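Local coordinates for protein mRNA interferase toxin YafQ (Escherichia coli, PDB 4MMG) that cleaves ribosome-bound mRNA at lysine codons followed by G or A, as the toxin of a type II toxin-antitoxin pair, halting translation elongation and bacterial growth, at residues 68-73 with 87-92; 50-55 with 63-68; 8-13 with 81-86. The protein carries 1 engineered substitution. All coordinates share one frame; numbering follows the deposited sequence.

Overall arrangement
Followed from the N terminus, the chain lays down edge strand 8-11, runs through helices 13-24 and 29-40, and then builds a meander of antiparallel strands. Contact 2 is the first to close, turning 50-55 back against 63-68 as a hairpin at the other edge of the sheet. Contact 1 follows in series, pairing 68-73 with 87-92 at the end of the next hairpin; the two share E68 and touch where L73 N meets A65 O. Contact 3 returns to the start, setting 8-13 parallel to 81-86. Its long loop contains contact 2 entirely and crosses contact 1, with which it shares strand 81-88. With the pairing of 63-66 and 71-77 they make up the five-stranded mixed sheet of this RelE-family toxin.

Contact 1 of 3, residues 68-73 with 87-92; sequences EPDWIL and TGTQAA. Engineered in segment 87-92: Q90 (natural residue His).
I72 and G88 form an antiparallel hydrogen-bonded pair near the end of the hairpin of strands 71-77 and 81-88, and L73 with T87 is the adjoining non-hydrogen-bonded pair. The bond from I72 N to G88 O is short and almost straight, 2.8 Å at 176°, whereas G88 N reaches I72 O at 3.1 Å. T87 adds a third link: its OG1, placed anti to its own backbone N (chi1 -170°), donates to I72 O over 2.8 Å from above the carbonyl plane. I72 O thus accepts two hydrogen bonds, and the same hydroxyl receives a weak, bent bond from W71 NE1 at the indole edge. The indole also packs on M29 and L32 of helix 29-40.

Past G88 the strands part and side chains take over. D70 OD1 accepts from Q90 N at 3.1 Å, the donor lying on the syn side but 33° out of the carboxylate plane. T89 is the N-cap of helix 90-94, its OG1 accepting from A92 N at 3.0 Å. Water 2 extends the arrangement, donating to D70 OD1 and accepting from A91 N.

Q90, an engineered replacement for the natural histidine inferred to be the proton donor, therefore sits in the first turn of a helix capped by T89 and bonded by D70 from the turn before strand 71-77; the negative carboxylate probably complements that positive helix end.

Contact 2 of 3, residues 50-55 with 63-68; sequences YKDHPL and RDAHVE
R63 and D52 meet side-on across the short edge hairpin of strands 53-54 and 63-66. The arginine chain leaves with CG anti to its carbonyl carbon and then bends at chi3 (67°), which folds the guanidinium back over the opposite strand. NE and NH2 both bond D52 OD2, each at 2.9 Å, approaching it from the same face of the carboxylate. The oxygen lies in the guanidinium plane, but the two planar groups are inclined by 39°. One guanidinium face rests on the peptide between H53 and P54. D52 OD1 is engaged by Y75 OH of strand 71-77, so both acid oxygens have partners.

H53 and D64 are an antiparallel hydrogen-bonded pair, H53 N bonding D64 O and D64 N bonding H53 O, and their side chains lie alongside each other, pointing the same way. With CG held between its backbone N and carbonyl carbon (chi1 68°), the imidazole turns back along its own chain, and ND1 donates to K51 O at 3.0 Å. That bond helps to set the ring rotation, and one face of the ring lies against D64 CB, a CH-pi contact 4.0 Å from the ring centroid. L55 CD2 also touches D64 CB, at 3.6 Å. Water 3 lies among K51 O, D64 OD1 and H66 ND1, 2.6 Å from the last and in the plane of that ring.

At the far end H66 N bonds Y50 O at 2.8 Å, and H66 O meets the edge of the Y50 ring near CD1. The side chain of H66 approaches that of Q90, the engineered residue at the inferred proton-donor position, while H53 lies beside a sulfate probably from the crystallisation liquor. This polar face, with H53 held by K51 O and H66 beside water 3, might receive an RNA phosphate.

Contact 3 of 3, residues 8-13 with 81-86; sequences DIEYSG and LLRFER. With SO4 (sulfate ion), chain E.
E10 and R83 are partners on adjacent parallel strands; the axes of strands 8-11 and 81-86 run 14° apart and approach to 4.5 Å. Here the pairing is close: E10 N donates to L82 O at 2.7 Å and E10 O accepts from F84 N at 2.8 Å. The ladder ends at S12, whose N reaches F84 O and whose OG donates to E85 O at 2.7 Å. F84 is buried, while Y11 and I9 beside it are exposed to solvent. F84 CD2 lies 3.4 Å from Y11 CE2; the rings are near parallel yet slid so far that they barely overlap. I9 CG2 meets the F84 edge.

The opposite side is polar. R83, fully extended to NE, gives NH1 to E10 OE1 at 2.9 Å, the carboxylate standing nearly perpendicular (87°) to the guanidinium, while NE binds E85 OE1. NH2 donates to a sulfate, probably from the crystallisation liquor, through its O2 at 2.8 Å. The bonding is loose toward D8.

F84 and Y11 lie against M36 of helix 29-40 and L82 against L39, while S12 N-caps helix 13-24 and strand 71-77 flanks strand 81-88 across from 8-11.

Contact 1 of 3, residues 68-73 with 87-92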
loop_
_atom_site.group_PDB
_atom_site.type_symbol
_atom_site.label_atom_id
_atom_site.label_comp_id
_atom_site.label_asym_id
_atom_site.label_seq_id
_atom_site.Cartn_x
_atom_site.Cartn_y
_atom_site.Cartn_z
ATOM N N GLU A 68 1.007 5.300 8.696
ATOM C CA GLU A 68 1.504 6.010 9.883
ATOM C C GLU A 68 2.826 6.654 9.461
ATOM O O GLU A 68 3.304 6.389 8.362
ATOM C CB GLU A 68 1.739 5.021 11.027
ATOM C CG GLU A 68 0.484 4.316 11.489
ATOM C CD GLU A 68 0.749 3.247 12.526
ATOM O OE1 GLU A 68 1.936 2.984 12.849
ATOM O OE2 GLU A 68 -0.244 2.667 13.017
ATOM N N PRO A 69 3.431 7.505 10.316
ATOM C CA PRO A 69 4.654 8.164 9.838
ATOM C C PRO A 69 5.763 7.209 9.382
ATOM O O PRO A 69 6.505 7.549 8.459
ATOM C CB PRO A 69 5.103 8.970 11.057
ATOM C CG PRO A 69 3.821 9.332 11.720
ATOM C CD PRO A 69 2.960 8.096 11.584
ATOM N N ASP A 70 5.870 6.037 9.999
ATOM C CA ASP A 70 6.850 5.047 9.542
ATOM C C ASP A 70 6.192 3.711 9.221
ATOM O O ASP A 70 6.753 2.645 9.485
ATOM C CB ASP A 70 7.982 4.874 10.563
ATOM C CG ASP A 70 9.179 4.109 10.000
ATOM O OD1 ASP A 70 9.472 4.242 8.785
ATOM O OD2 ASP A 70 9.833 3.368 10.772
ATOM N N TRP A 71 5.003 3.770 8.630
ATOM C CA TRP A 71 4.360 2.577 8.095
ATOM C C TRP A 71 3.792 2.947 6.741
ATOM O O TRP A 71 2.837 3.724 6.648
ATOM C CB TRP A 71 3.249 2.101 9.022
ATOM C CG TRP A 71 2.595 0.800 8.613
ATOM C CD1 TRP A 71 2.973 -0.038 7.600
ATOM C CD2 TRP A 71 1.456 0.188 9.235
ATOM N NE1 TRP A 71 2.137 -1.139 7.557
ATOM C CE2 TRP A 71 1.200 -1.020 8.549
ATOM C CE3 TRP A 71 0.631 0.544 10.306
ATOM C CZ2 TRP A 71 0.147 -1.865 8.899
ATOM C CZ3 TRP A 71 -0.421 -0.298 10.651
ATOM C CH2 TRP A 71 -0.650 -1.489 9.951
ATOM N N ILE A 72 4.404 2.393 5.698
ATOM C CA ILE A 72 4.122 2.729 4.307
ATOM C C ILE A 72 3.408 1.579 3.626
ATOM O O ILE A 72 3.700 0.411 3.913
ATOM C CB ILE A 72 5.441 2.919 3.544
ATOM C CG1 ILE A 72 6.342 3.907 4.260
ATOM C CG2 ILE A 72 5.187 3.350 2.091
ATOM C CD1 ILE A 72 5.814 5.246 4.188
ATOM N N LEU A 73 2.494 1.912 2.718
ATOM C CA LEU A 73 1.944 0.961 1.760
ATOM C C LEU A 73 2.432 1.346 0.371
ATOM O O LEU A 73 2.233 2.488 -0.058
ATOM C CB LEU A 73 0.419 0.990 1.784
ATOM C CG LEU A 73 -0.240 0.211 0.638
ATOM C CD1 LEU A 73 -0.008 -1.273 0.810
ATOM C CD2 LEU A 73 -1.735 0.504 0.518
ATOM N N THR A 87 4.345 -3.600 2.288
ATOM C CA THR A 87 4.042 -2.718 3.407
ATOM C C THR A 87 5.064 -2.902 4.525
ATOM O O THR A 87 5.542 -4.013 4.765
ATOM C CB THR A 87 2.583 -2.888 3.910
ATOM O OG1 THR A 87 2.274 -1.840 4.832
ATOM C CG2 THR A 87 2.382 -4.230 4.597
ATOM N N GLY A 88 5.425 -1.806 5.187
ATOM C CA GLY A 88 6.396 -1.864 6.260
ATOM C C GLY A 88 7.003 -0.504 6.519
ATOM O O GLY A 88 6.435 0.522 6.151
ATOM N N THR A 89 8.171 -0.496 7.150
ATOM C CA THR A 89 8.864 0.747 7.442
ATOM C C THR A 89 9.469 1.317 6.172
ATOM O O THR A 89 9.661 0.612 5.180
ATOM C CB THR A 89 10.003 0.551 8.457
ATOM O OG1 THR A 89 10.995 -0.310 7.890
ATOM C CG2 THR A 89 9.488 -0.043 9.769
ATOM N N GLN A 90 9.794 2.601 6.212
ATOM C CA GLN A 90 10.480 3.219 5.094
ATOM C C GLN A 90 11.832 2.545 4.846
ATOM O O GLN A 90 12.217 2.313 3.701
ATOM C CB GLN A 90 10.667 4.703 5.376
ATOM C CG GLN A 90 11.244 5.477 4.215
ATOM C CD GLN A 90 11.087 6.965 4.410
ATOM O OE1 GLN A 90 10.058 7.545 4.051
ATOM N NE2 GLN A 90 12.098 7.593 4.991
ATOM N N ALA A 91 12.547 2.215 5.917
ATOM C CA ALA A 91 13.845 1.553 5.794
ATOM C C ALA A 91 13.731 0.193 5.118
ATOM O O ALA A 91 14.537 -0.143 4.245
ATOM C CB ALA A 91 14.499 1.411 7.163
ATOM N N ALA A 92 12.738 -0.594 5.517
ATOM C CA ALA A 92 12.561 -1.926 4.947
ATOM C C ALA A 92 12.201 -1.866 3.467
ATOM O O ALA A 92 12.699 -2.665 2.664
ATOM C CB ALA A 92 11.500 -2.704 5.721
HETATM O O HOH W 1 8.439 8.028 6.080
HETATM O O HOH W 2 12.192 3.311 8.705
#

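Contact 2 of 3, residues 50-55 with 63-68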
loop_
_atom_site.group_PDB
_atom_site.type_symbol
_atom_site.label_atom_id
_atom_site.label_comp_id
_atom_site.label_asym_id
_atom_site.label_seq_id
_atom_site.Cartn_x
_atom_site.Cartn_y
_atom_site.Cartn_z
ATOM N N TYR A 50 -3.051 10.584 4.107
ATOM C CA TYR A 50 -2.192 9.503 3.627
ATOM C C TYR A 50 -0.955 9.970 2.859
ATOM O O TYR A 50 -0.068 9.164 2.590
ATOM C CB TYR A 50 -2.996 8.518 2.766
ATOM C CG TYR A 50 -4.048 7.748 3.537
ATOM C CD1 TYR A 50 -3.679 6.840 4.524
ATOM C CD2 TYR A 50 -5.403 7.912 3.266
ATOM C CE1 TYR A 50 -4.628 6.133 5.235
ATOM C CE2 TYR A 50 -6.363 7.209 3.973
ATOM C CZ TYR A 50 -5.966 6.311 4.947
ATOM O OH TYR A 50 -6.923 5.604 5.640
ATOM N N LYS A 51 -0.892 11.254 2.507
ATOM C CA LYS A 51 0.262 11.804 1.788
ATOM C C LYS A 51 0.588 10.976 0.548
ATOM O O LYS A 51 1.759 10.735 0.222
ATOM C CB LYS A 51 1.478 11.881 2.718
ATOM C CG LYS A 51 1.250 12.709 3.977
ATOM C CD LYS A 51 1.146 14.179 3.635
ATOM C CE LYS A 51 1.344 15.044 4.870
ATOM N NZ LYS A 51 1.652 16.452 4.492
ATOM N N ASP A 52 -0.460 10.547 -0.146
ATOM C CA ASP A 52 -0.305 9.653 -1.279
ATOM C C ASP A 52 0.457 10.315 -2.424
ATOM O O ASP A 52 0.177 11.460 -2.789
ATOM C CB ASP A 52 -1.676 9.194 -1.761
ATOM C CG ASP A 52 -1.582 8.140 -2.820
ATOM O OD1 ASP A 52 -1.154 7.005 -2.501
ATOM O OD2 ASP A 52 -1.919 8.452 -3.981
ATOM N N HIS A 53 1.410 9.591 -3.004
ATOM C CA HIS A 53 2.204 10.136 -4.104
ATOM C C HIS A 53 2.893 9.048 -4.912
ATOM O O HIS A 53 3.125 7.941 -4.407
ATOM C CB HIS A 53 3.244 11.137 -3.573
ATOM C CG HIS A 53 4.325 10.516 -2.748
ATOM N ND1 HIS A 53 4.239 10.393 -1.379
ATOM C CD2 HIS A 53 5.528 10.002 -3.098
ATOM C CE1 HIS A 53 5.342 9.826 -0.920
ATOM N NE2 HIS A 53 6.138 9.574 -1.944
ATOM N N PRO A 54 3.227 9.350 -6.179
ATOM C CA PRO A 54 3.937 8.370 -7.008
ATOM C C PRO A 54 5.395 8.220 -6.585
ATOM O O PRO A 54 5.972 9.118 -5.960
ATOM C CB PRO A 54 3.847 8.974 -8.413
ATOM C CG PRO A 54 3.713 10.445 -8.186
ATOM C CD PRO A 54 2.870 10.561 -6.942
ATOM N N LEU A 55 5.975 7.069 -6.910
ATOM C CA LEU A 55 7.364 6.779 -6.593
ATOM C C LEU A 55 8.226 6.730 -7.855
ATOM O O LEU A 55 7.720 6.547 -8.972
ATOM C CB LEU A 55 7.460 5.436 -5.873
ATOM C CG LEU A 55 6.856 5.376 -4.476
ATOM C CD1 LEU A 55 6.808 3.946 -3.981
ATOM C CD2 LEU A 55 7.689 6.223 -3.530
ATOM N N ARG A 63 3.009 3.619 -6.198
ATOM C CA ARG A 63 2.647 4.751 -5.344
ATOM C C ARG A 63 2.916 4.411 -3.881
ATOM O O ARG A 63 3.038 3.235 -3.525
ATOM C CB ARG A 63 1.175 5.123 -5.508
ATOM C CG ARG A 63 0.763 5.416 -6.941
ATOM C CD ARG A 63 -0.673 5.925 -7.030
ATOM N NE ARG A 63 -0.830 7.247 -6.420
ATOM C CZ ARG A 63 -0.523 8.387 -7.035
ATOM N NH1 ARG A 63 -0.043 8.365 -8.275
ATOM N NH2 ARG A 63 -0.685 9.547 -6.413
ATOM N N ASP A 64 2.993 5.456 -3.060
ATOM C CA ASP A 64 3.387 5.395 -1.657
ATOM C C ASP A 64 2.308 6.111 -0.852
ATOM O O ASP A 64 2.090 7.315 -1.045
ATOM C CB ASP A 64 4.726 6.149 -1.508
ATOM C CG ASP A 64 5.270 6.185 -0.082
ATOM O OD1 ASP A 64 4.519 6.321 0.907
ATOM O OD2 ASP A 64 6.513 6.142 0.047
ATOM N N ALA A 65 1.622 5.388 0.034
ATOM C CA ALA A 65 0.723 6.026 1.001
ATOM C C ALA A 65 1.204 5.729 2.414
ATOM O O ALA A 65 1.653 4.615 2.696
ATOM C CB ALA A 65 -0.710 5.538 0.819
ATOM N N HIS A 66 1.116 6.713 3.303
ATOM C CA HIS A 66 1.532 6.508 4.685
ATOM C C HIS A 66 0.354 6.070 5.539
ATOM O O HIS A 66 -0.617 6.819 5.693
ATOM C CB HIS A 66 2.122 7.796 5.268
ATOM C CG HIS A 66 3.576 7.996 4.975
ATOM N ND1 HIS A 66 4.050 8.321 3.720
ATOM C CD2 HIS A 66 4.662 7.942 5.785
ATOM C CE1 HIS A 66 5.362 8.462 3.772
ATOM N NE2 HIS A 66 5.760 8.230 5.010
ATOM N N VAL A 67 0.417 4.852 6.073
ATOM C CA VAL A 67 -0.558 4.418 7.070
ATOM C C VAL A 67 -0.278 5.156 8.385
ATOM O O VAL A 67 -1.199 5.570 9.092
ATOM C CB VAL A 67 -0.502 2.885 7.275
ATOM C CG1 VAL A 67 -1.639 2.427 8.198
ATOM C CG2 VAL A 67 -0.560 2.165 5.932
ATOM N N GLU A 68 1.007 5.300 8.696
ATOM C CA GLU A 68 1.504 6.010 9.883
ATOM C C GLU A 68 2.826 6.654 9.461
ATOM O O GLU A 68 3.304 6.389 8.362
ATOM C CB GLU A 68 1.739 5.021 11.027
ATOM C CG GLU A 68 0.484 4.316 11.489
ATOM C CD GLU A 68 0.749 3.247 12.526
ATOM O OE1 GLU A 68 1.936 2.984 12.849
ATOM O OE2 GLU A 68 -0.244 2.667 13.017
HETATM O O HOH W 3 3.201 8.827 1.333
#

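Contact 3 of 3, residues 8-13 with 81-86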
loop_
_atom_site.group_PDB
_atom_site.type_symbol
_atom_site.label_atom_id
_atom_site.label_comp_id
_atom_site.label_asym_id
_atom_site.label_seq_id
_atom_site.Cartn_x
_atom_site.Cartn_y
_atom_site.Cartn_z
ATOM N N ASP A 8 -8.901 -5.344 -11.518
ATOM C CA ASP A 8 -8.769 -6.474 -10.613
ATOM C C ASP A 8 -8.178 -6.061 -9.264
ATOM O O ASP A 8 -7.926 -4.886 -9.018
ATOM C CB ASP A 8 -7.955 -7.602 -11.265
ATOM C CG ASP A 8 -6.447 -7.362 -11.250
ATOM O OD1 ASP A 8 -5.962 -6.298 -10.806
ATOM O OD2 ASP A 8 -5.720 -8.269 -11.701
ATOM N N ILE A 9 -7.969 -7.021 -8.380
ATOM C CA ILE A 9 -7.262 -6.750 -7.137
ATOM C C ILE A 9 -6.168 -7.780 -7.051
ATOM O O ILE A 9 -6.429 -8.973 -7.230
ATOM C CB ILE A 9 -8.158 -6.891 -5.901
ATOM C CG1 ILE A 9 -9.368 -5.959 -5.992
ATOM C CG2 ILE A 9 -7.364 -6.562 -4.642
ATOM C CD1 ILE A 9 -10.398 -6.217 -4.916
ATOM N N GLU A 10 -4.943 -7.334 -6.794
ATOM C CA GLU A 10 -3.808 -8.248 -6.720
ATOM C C GLU A 10 -2.999 -8.021 -5.451
ATOM O O GLU A 10 -2.929 -6.903 -4.931
ATOM C CB GLU A 10 -2.890 -8.082 -7.935
ATOM C CG GLU A 10 -3.600 -8.197 -9.274
ATOM C CD GLU A 10 -2.662 -8.011 -10.451
ATOM O OE1 GLU A 10 -1.445 -7.798 -10.240
ATOM O OE2 GLU A 10 -3.144 -8.082 -11.599
ATOM N N TYR A 11 -2.383 -9.095 -4.968
ATOM C CA TYR A 11 -1.500 -9.038 -3.813
ATOM C C TYR A 11 -0.214 -9.750 -4.179
ATOM O O TYR A 11 -0.242 -10.938 -4.505
ATOM C CB TYR A 11 -2.136 -9.742 -2.610
ATOM C CG TYR A 11 -3.467 -9.176 -2.190
ATOM C CD1 TYR A 11 -4.642 -9.561 -2.823
ATOM C CD2 TYR A 11 -3.551 -8.245 -1.168
ATOM C CE1 TYR A 11 -5.862 -9.034 -2.445
ATOM C CE2 TYR A 11 -4.763 -7.715 -0.786
ATOM C CZ TYR A 11 -5.913 -8.115 -1.420
ATOM O OH TYR A 11 -7.124 -7.580 -1.035
ATOM N N SER A 12 0.918 -9.054 -4.143
ATOM C CA SER A 12 2.183 -9.728 -4.408
ATOM C C SER A 12 2.444 -10.767 -3.322
ATOM O O SER A 12 1.909 -10.671 -2.208
ATOM C CB SER A 12 3.332 -8.733 -4.429
ATOM O OG SER A 12 3.610 -8.315 -3.108
ATOM N N GLY A 13 3.267 -11.765 -3.636
ATOM C CA GLY A 13 3.668 -12.730 -2.630
ATOM C C GLY A 13 4.340 -12.047 -1.450
ATOM O O GLY A 13 4.088 -12.391 -0.294
ATOM N N LEU A 81 -5.649 -2.592 -13.035
ATOM C CA LEU A 81 -5.271 -3.337 -11.842
ATOM C C LEU A 81 -5.049 -2.469 -10.620
ATOM O O LEU A 81 -4.636 -1.306 -10.723
ATOM C CB LEU A 81 -4.042 -4.218 -12.111
ATOM C CG LEU A 81 -2.658 -3.610 -12.342
ATOM C CD1 LEU A 81 -1.947 -3.267 -11.032
ATOM C CD2 LEU A 81 -1.799 -4.570 -13.154
ATOM N N LEU A 82 -5.354 -3.047 -9.463
ATOM C CA LEU A 82 -4.887 -2.513 -8.192
ATOM C C LEU A 82 -4.035 -3.610 -7.591
ATOM O O LEU A 82 -4.522 -4.715 -7.363
ATOM C CB LEU A 82 -6.059 -2.202 -7.268
ATOM C CG LEU A 82 -5.752 -2.022 -5.776
ATOM C CD1 LEU A 82 -4.809 -0.848 -5.520
ATOM C CD2 LEU A 82 -7.052 -1.838 -4.995
ATOM N N ARG A 83 -2.764 -3.322 -7.350
ATOM C CA ARG A 83 -1.860 -4.336 -6.816
ATOM C C ARG A 83 -1.207 -3.858 -5.520
ATOM O O ARG A 83 -0.487 -2.857 -5.500
ATOM C CB ARG A 83 -0.788 -4.700 -7.847
ATOM C CG ARG A 83 0.242 -5.704 -7.359
ATOM C CD ARG A 83 1.159 -6.110 -8.509
ATOM N NE ARG A 83 2.121 -7.133 -8.121
ATOM C CZ ARG A 83 1.923 -8.442 -8.270
ATOM N NH1 ARG A 83 0.791 -8.894 -8.800
ATOM N NH2 ARG A 83 2.860 -9.303 -7.887
ATOM N N PHE A 84 -1.486 -4.570 -4.435
ATOM C CA PHE A 84 -0.819 -4.312 -3.165
ATOM C C PHE A 84 0.558 -4.963 -3.196
ATOM O O PHE A 84 0.674 -6.184 -3.309
ATOM C CB PHE A 84 -1.683 -4.827 -2.017
ATOM C CG PHE A 84 -2.997 -4.112 -1.909
ATOM C CD1 PHE A 84 -3.053 -2.825 -1.403
ATOM C CD2 PHE A 84 -4.165 -4.712 -2.341
ATOM C CE1 PHE A 84 -4.257 -2.152 -1.310
ATOM C CE2 PHE A 84 -5.377 -4.051 -2.257
ATOM C CZ PHE A 84 -5.425 -2.763 -1.735
ATOM N N GLU A 85 1.606 -4.148 -3.110
ATOM C CA GLU A 85 2.961 -4.618 -3.400
ATOM C C GLU A 85 3.832 -4.898 -2.179
ATOM O O GLU A 85 4.409 -5.982 -2.067
ATOM C CB GLU A 85 3.661 -3.644 -4.349
ATOM C CG GLU A 85 4.974 -4.151 -4.891
ATOM C CD GLU A 85 4.815 -5.337 -5.831
ATOM O OE1 GLU A 85 3.706 -5.567 -6.358
ATOM O OE2 GLU A 85 5.827 -6.051 -6.049
ATOM N N ARG A 86 3.965 -3.914 -1.293
ATOM C CA ARG A 86 4.713 -4.080 -0.047
ATOM C C ARG A 86 4.103 -3.220 1.041
ATOM O O ARG A 86 3.428 -2.225 0.754
ATOM C CB ARG A 86 6.187 -3.675 -0.211
ATOM C CG ARG A 86 7.031 -4.652 -1.019
ATOM C CD ARG A 86 8.439 -4.768 -0.460
ATOM N NE ARG A 86 8.449 -5.336 0.888
ATOM C CZ ARG A 86 9.530 -5.411 1.658
ATOM N NH1 ARG A 86 10.690 -4.940 1.224
ATOM N NH2 ARG A 86 9.443 -5.933 2.871
HETATM S S SO4 E . 6.427 -9.153 -7.865
HETATM O O1 SO4 E . 7.714 -8.597 -7.456
HETATM O O2 SO4 E . 5.369 -8.161 -7.662
HETATM O O3 SO4 E . 6.161 -10.354 -7.074
HETATM O O4 SO4 E . 6.479 -9.506 -9.280
#